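Local atomic coordinates of lipoxygenase (Cyanothece sp., PDB entry 5EK8), a protein that probably inserts molecular oxygen into polyunsaturated fatty acids, as a non-heme iron 9R-lipoxygenase with a PLAT domain. Residues 459-471 against 555-568. Numbering follows the deposited sequence.
Sequences YWQILTEYVDAFF and LKQCCRHIIFHTTL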
# COMPACT_ATOMS: atom_id res chain seq x y z
N TYR A 459 -3.59 8.66 -17.44
CA TYR A 459 -4.01 8.87 -16.06
C TYR A 459 -3.25 10.03 -15.42
O TYR A 459 -3.82 10.81 -14.66
CB TYR A 459 -3.80 7.61 -15.22
CG TYR A 459 -4.49 7.68 -13.88
CD1 TYR A 459 -5.86 7.83 -13.80
CD2 TYR A 459 -3.76 7.61 -12.70
CE1 TYR A 459 -6.50 7.91 -12.58
CE2 TYR A 459 -4.39 7.68 -11.47
CZ TYR A 459 -5.76 7.83 -11.42
OH TYR A 459 -6.42 7.90 -10.20
N TRP A 460 -1.97 10.14 -15.76
CA TRP A 460 -1.12 11.18 -15.22
C TRP A 460 -1.62 12.55 -15.64
O TRP A 460 -1.65 13.48 -14.84
CB TRP A 460 0.33 10.98 -15.67
CG TRP A 460 1.29 11.94 -15.03
CD1 TRP A 460 1.88 13.01 -15.61
CD2 TRP A 460 1.77 11.90 -13.67
NE1 TRP A 460 2.70 13.65 -14.71
CE2 TRP A 460 2.65 12.99 -13.52
CE3 TRP A 460 1.53 11.06 -12.59
CZ2 TRP A 460 3.29 13.25 -12.31
CZ3 TRP A 460 2.17 11.32 -11.39
CH2 TRP A 460 3.04 12.41 -11.26
N GLN A 461 -2.01 12.68 -16.91
CA GLN A 461 -2.54 13.95 -17.40
C GLN A 461 -3.87 14.27 -16.73
O GLN A 461 -4.16 15.44 -16.42
CB GLN A 461 -2.69 13.92 -18.92
CG GLN A 461 -1.57 14.65 -19.66
CD GLN A 461 -0.18 14.22 -19.20
OE1 GLN A 461 0.25 13.09 -19.45
NE2 GLN A 461 0.51 15.12 -18.52
N ILE A 462 -4.67 13.24 -16.48
CA ILE A 462 -5.91 13.43 -15.72
C ILE A 462 -5.61 13.99 -14.33
O ILE A 462 -6.23 14.97 -13.89
CB ILE A 462 -6.69 12.12 -15.57
CG1 ILE A 462 -7.16 11.62 -16.94
CG2 ILE A 462 -7.89 12.32 -14.67
CD1 ILE A 462 -7.86 10.29 -16.87
N LEU A 463 -4.65 13.38 -13.64
CA LEU A 463 -4.23 13.84 -12.32
C LEU A 463 -3.69 15.27 -12.37
O LEU A 463 -3.89 16.04 -11.44
CB LEU A 463 -3.17 12.90 -11.73
CG LEU A 463 -3.62 11.46 -11.48
CD1 LEU A 463 -2.61 10.74 -10.60
CD2 LEU A 463 -5.01 11.41 -10.87
N THR A 464 -3.00 15.61 -13.45
CA THR A 464 -2.48 16.96 -13.61
C THR A 464 -3.62 17.97 -13.67
O THR A 464 -3.63 18.95 -12.92
CB THR A 464 -1.63 17.08 -14.87
OG1 THR A 464 -0.56 16.13 -14.80
CG2 THR A 464 -1.07 18.48 -14.99
N GLU A 465 -4.58 17.72 -14.56
CA GLU A 465 -5.78 18.56 -14.67
C GLU A 465 -6.47 18.70 -13.32
O GLU A 465 -6.78 19.81 -12.87
CB GLU A 465 -6.76 17.98 -15.68
CG GLU A 465 -6.30 17.99 -17.12
CD GLU A 465 -7.35 17.41 -18.07
OE1 GLU A 465 -8.53 17.79 -17.95
OE2 GLU A 465 -6.98 16.56 -18.92
N TYR A 466 -6.70 17.56 -12.67
CA TYR A 466 -7.37 17.52 -11.38
C TYR A 466 -6.66 18.38 -10.34
O TYR A 466 -7.28 19.25 -9.74
CB TYR A 466 -7.47 16.08 -10.89
CG TYR A 466 -7.89 15.95 -9.44
CD1 TYR A 466 -9.07 16.51 -8.98
CD2 TYR A 466 -7.10 15.24 -8.54
CE1 TYR A 466 -9.46 16.39 -7.65
CE2 TYR A 466 -7.48 15.11 -7.22
CZ TYR A 466 -8.65 15.68 -6.78
OH TYR A 466 -9.02 15.54 -5.46
N VAL A 467 -5.37 18.13 -10.15
CA VAL A 467 -4.58 18.84 -9.15
C VAL A 467 -4.56 20.34 -9.40
O VAL A 467 -4.78 21.14 -8.49
CB VAL A 467 -3.12 18.32 -9.11
CG1 VAL A 467 -2.26 19.20 -8.20
CG2 VAL A 467 -3.08 16.88 -8.64
N ASP A 468 -4.30 20.72 -10.65
CA ASP A 468 -4.31 22.13 -11.03
C ASP A 468 -5.64 22.78 -10.67
O ASP A 468 -5.69 23.83 -10.02
CB ASP A 468 -4.03 22.30 -12.53
CG ASP A 468 -2.56 22.19 -12.87
OD1 ASP A 468 -1.72 22.54 -12.02
OD2 ASP A 468 -2.24 21.75 -13.99
N ALA A 469 -6.73 22.15 -11.09
CA ALA A 469 -8.07 22.66 -10.83
C ALA A 469 -8.34 22.83 -9.33
O ALA A 469 -8.75 23.90 -8.88
CB ALA A 469 -9.11 21.74 -11.43
N PHE A 470 -8.09 21.77 -8.57
CA PHE A 470 -8.32 21.77 -7.13
C PHE A 470 -7.54 22.88 -6.45
O PHE A 470 -8.11 23.65 -5.67
CB PHE A 470 -7.93 20.42 -6.53
CG PHE A 470 -8.27 20.28 -5.07
CD1 PHE A 470 -7.37 20.68 -4.09
CD2 PHE A 470 -9.48 19.74 -4.68
CE1 PHE A 470 -7.68 20.55 -2.75
CE2 PHE A 470 -9.80 19.61 -3.34
CZ PHE A 470 -8.90 20.01 -2.37
N PHE A 471 -6.25 22.96 -6.75
CA PHE A 471 -5.39 23.98 -6.17
C PHE A 471 -5.91 25.37 -6.50
O PHE A 471 -5.88 26.27 -5.65
CB PHE A 471 -3.96 23.83 -6.67
CG PHE A 471 -3.11 22.94 -5.81
CD1 PHE A 471 -2.09 23.48 -5.03
CD2 PHE A 471 -3.33 21.57 -5.76
CE1 PHE A 471 -1.31 22.67 -4.23
CE2 PHE A 471 -2.56 20.76 -4.96
CZ PHE A 471 -1.54 21.30 -4.20
N LEU A 555 4.12 20.86 -3.79
CA LEU A 555 2.95 20.21 -3.21
C LEU A 555 2.10 19.53 -4.27
O LEU A 555 1.66 18.40 -4.09
CB LEU A 555 2.12 21.22 -2.42
CG LEU A 555 1.00 20.60 -1.58
CD1 LEU A 555 1.58 19.55 -0.64
CD2 LEU A 555 0.25 21.68 -0.81
N LYS A 556 1.86 20.23 -5.39
CA LYS A 556 1.11 19.67 -6.50
C LYS A 556 1.75 18.38 -7.01
O LYS A 556 1.05 17.40 -7.29
CB LYS A 556 1.00 20.69 -7.64
CG LYS A 556 0.19 21.92 -7.30
CD LYS A 556 0.65 23.12 -8.11
CE LYS A 556 -0.02 23.18 -9.46
NZ LYS A 556 -1.40 23.73 -9.37
N GLN A 557 3.07 18.37 -7.11
CA GLN A 557 3.78 17.19 -7.59
C GLN A 557 3.67 16.03 -6.60
O GLN A 557 3.45 14.89 -6.99
CB GLN A 557 5.25 17.51 -7.86
CG GLN A 557 6.14 16.29 -8.10
CD GLN A 557 5.66 15.40 -9.25
OE1 GLN A 557 4.92 15.84 -10.13
NE2 GLN A 557 6.07 14.14 -9.23
N CYS A 558 3.82 16.34 -5.31
CA CYS A 558 3.70 15.32 -4.28
C CYS A 558 2.30 14.71 -4.30
O CYS A 558 2.13 13.49 -4.18
CB CYS A 558 4.01 15.92 -2.90
SG CYS A 558 4.07 14.73 -1.54
N CYS A 559 1.30 15.56 -4.47
CA CYS A 559 -0.08 15.13 -4.56
C CYS A 559 -0.31 14.21 -5.75
O CYS A 559 -0.95 13.15 -5.62
CB CYS A 559 -1.00 16.35 -4.63
SG CYS A 559 -1.14 17.27 -3.07
N ARG A 560 0.21 14.61 -6.91
CA ARG A 560 0.18 13.77 -8.11
C ARG A 560 0.79 12.40 -7.86
O ARG A 560 0.23 11.37 -8.23
CB ARG A 560 0.92 14.45 -9.27
CG ARG A 560 0.12 15.48 -10.03
CD ARG A 560 0.86 15.90 -11.30
NE ARG A 560 2.12 16.57 -11.02
CZ ARG A 560 2.27 17.89 -10.93
NH1 ARG A 560 1.22 18.69 -11.08
NH2 ARG A 560 3.46 18.42 -10.68
N HIS A 561 1.96 12.40 -7.22
CA HIS A 561 2.68 11.17 -6.90
C HIS A 561 1.84 10.23 -6.03
O HIS A 561 1.59 9.06 -6.39
CB HIS A 561 3.99 11.53 -6.19
CG HIS A 561 4.94 10.39 -6.06
ND1 HIS A 561 5.64 9.87 -7.13
CD2 HIS A 561 5.32 9.66 -4.98
CE1 HIS A 561 6.41 8.88 -6.72
NE2 HIS A 561 6.23 8.73 -5.42
N ILE A 562 1.40 10.76 -4.89
CA ILE A 562 0.56 10.02 -3.95
C ILE A 562 -0.67 9.43 -4.62
O ILE A 562 -0.89 8.22 -4.56
CB ILE A 562 0.11 10.93 -2.78
CG1 ILE A 562 1.31 11.36 -1.95
CG2 ILE A 562 -0.92 10.21 -1.91
CD1 ILE A 562 0.99 12.46 -0.94
N ILE A 563 -1.44 10.29 -5.28
CA ILE A 563 -2.67 9.85 -5.93
C ILE A 563 -2.37 8.79 -6.98
O ILE A 563 -3.08 7.79 -7.07
CB ILE A 563 -3.42 11.02 -6.59
CG1 ILE A 563 -3.92 11.99 -5.52
CG2 ILE A 563 -4.59 10.51 -7.41
CD1 ILE A 563 -4.61 13.21 -6.08
N PHE A 564 -1.30 8.98 -7.75
CA PHE A 564 -0.96 8.03 -8.80
C PHE A 564 -0.69 6.66 -8.23
O PHE A 564 -1.20 5.66 -8.75
CB PHE A 564 0.26 8.49 -9.59
CG PHE A 564 0.63 7.56 -10.72
CD1 PHE A 564 1.56 6.55 -10.54
CD2 PHE A 564 0.03 7.70 -11.96
CE1 PHE A 564 1.89 5.69 -11.57
CE2 PHE A 564 0.36 6.85 -13.01
CZ PHE A 564 1.29 5.84 -12.81
N HIS A 565 0.11 6.59 -7.18
CA HIS A 565 0.49 5.28 -6.67
C HIS A 565 -0.58 4.62 -5.80
O HIS A 565 -0.62 3.40 -5.70
CB HIS A 565 1.81 5.37 -5.92
CG HIS A 565 2.98 5.60 -6.83
ND1 HIS A 565 3.36 6.85 -7.27
CD2 HIS A 565 3.81 4.72 -7.45
CE1 HIS A 565 4.39 6.74 -8.08
NE2 HIS A 565 4.68 5.46 -8.21
N THR A 566 -1.44 5.42 -5.18
CA THR A 566 -2.49 4.85 -4.34
C THR A 566 -3.68 4.38 -5.16
O THR A 566 -4.48 3.58 -4.69
CB THR A 566 -2.98 5.87 -3.29
OG1 THR A 566 -3.29 7.11 -3.94
CG2 THR A 566 -1.91 6.08 -2.23
N THR A 567 -3.81 4.90 -6.38
CA THR A 567 -4.92 4.51 -7.25
C THR A 567 -4.47 3.58 -8.38
O THR A 567 -4.45 2.36 -8.20
CB THR A 567 -5.61 5.74 -7.86
OG1 THR A 567 -4.67 6.48 -8.65
CG2 THR A 567 -6.18 6.62 -6.77
N LEU A 568 -4.11 4.15 -9.53
CA LEU A 568 -3.78 3.34 -10.70
C LEU A 568 -2.64 2.34 -10.51
O LEU A 568 -2.78 1.19 -10.89
CB LEU A 568 -3.44 4.24 -11.89
CG LEU A 568 -3.00 3.43 -13.12
CD1 LEU A 568 -4.12 2.50 -13.59
CD2 LEU A 568 -2.54 4.34 -14.26
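R560 pushes into the hole formed by W460, L463, T464 and V467, where two long helices of the helical lipoxygenase domain cross in its buried interior. Their axes run at 134° to each other, about midway between perpendicular and antiparallel. Helix 549-574 also carries the iron ligands H570 and N574, so helix 451-473 packs across a metal-bearing helix.

K556 is worth following outward. Its CB rests on V467 CG1, 3.6 Å away. CG then sits squarely over one face of the F471 ring, 3.4 Å from the ring centroid, a CH-pi contact, while L555 CG and C559 SG meet that ring at its edge. CD skirts F471 CD1, and CE comes up beside D468 OD1. Bends at chi3 (86°) and chi4 (79°) of K556 fold the chain's end back, bringing NZ to the anti lone pair of D468 OD1 in a salt bridge.

R560 works differently. CB touches W460 CH2, CG meets V467 CG2, and CD lies off-centre over one face of the indole. Beyond it the guanidinium turns back along its own helix: NE and NH2 both grip Q557 OE1. These two bonds hold the guanidinium in place, and W437 O and W440 O, which accept from Q557 NE2, position the amide that receives them. At the indole's edge, W460 CE3 meets F564 CD2, the edge directed at the F564 face in an offset edge-to-face pair.

Toward the iron, L463 CD2 packs on I563 CG2, and the Y459 side chain sits as a knob among I563, F564, T567 and L568. Y459 OH donates to T567 OG1 at 2.7 Å; T567 OG1 in turn donates to I563 O, reaching it from the face of the carbonyl plane opposite to T567 N.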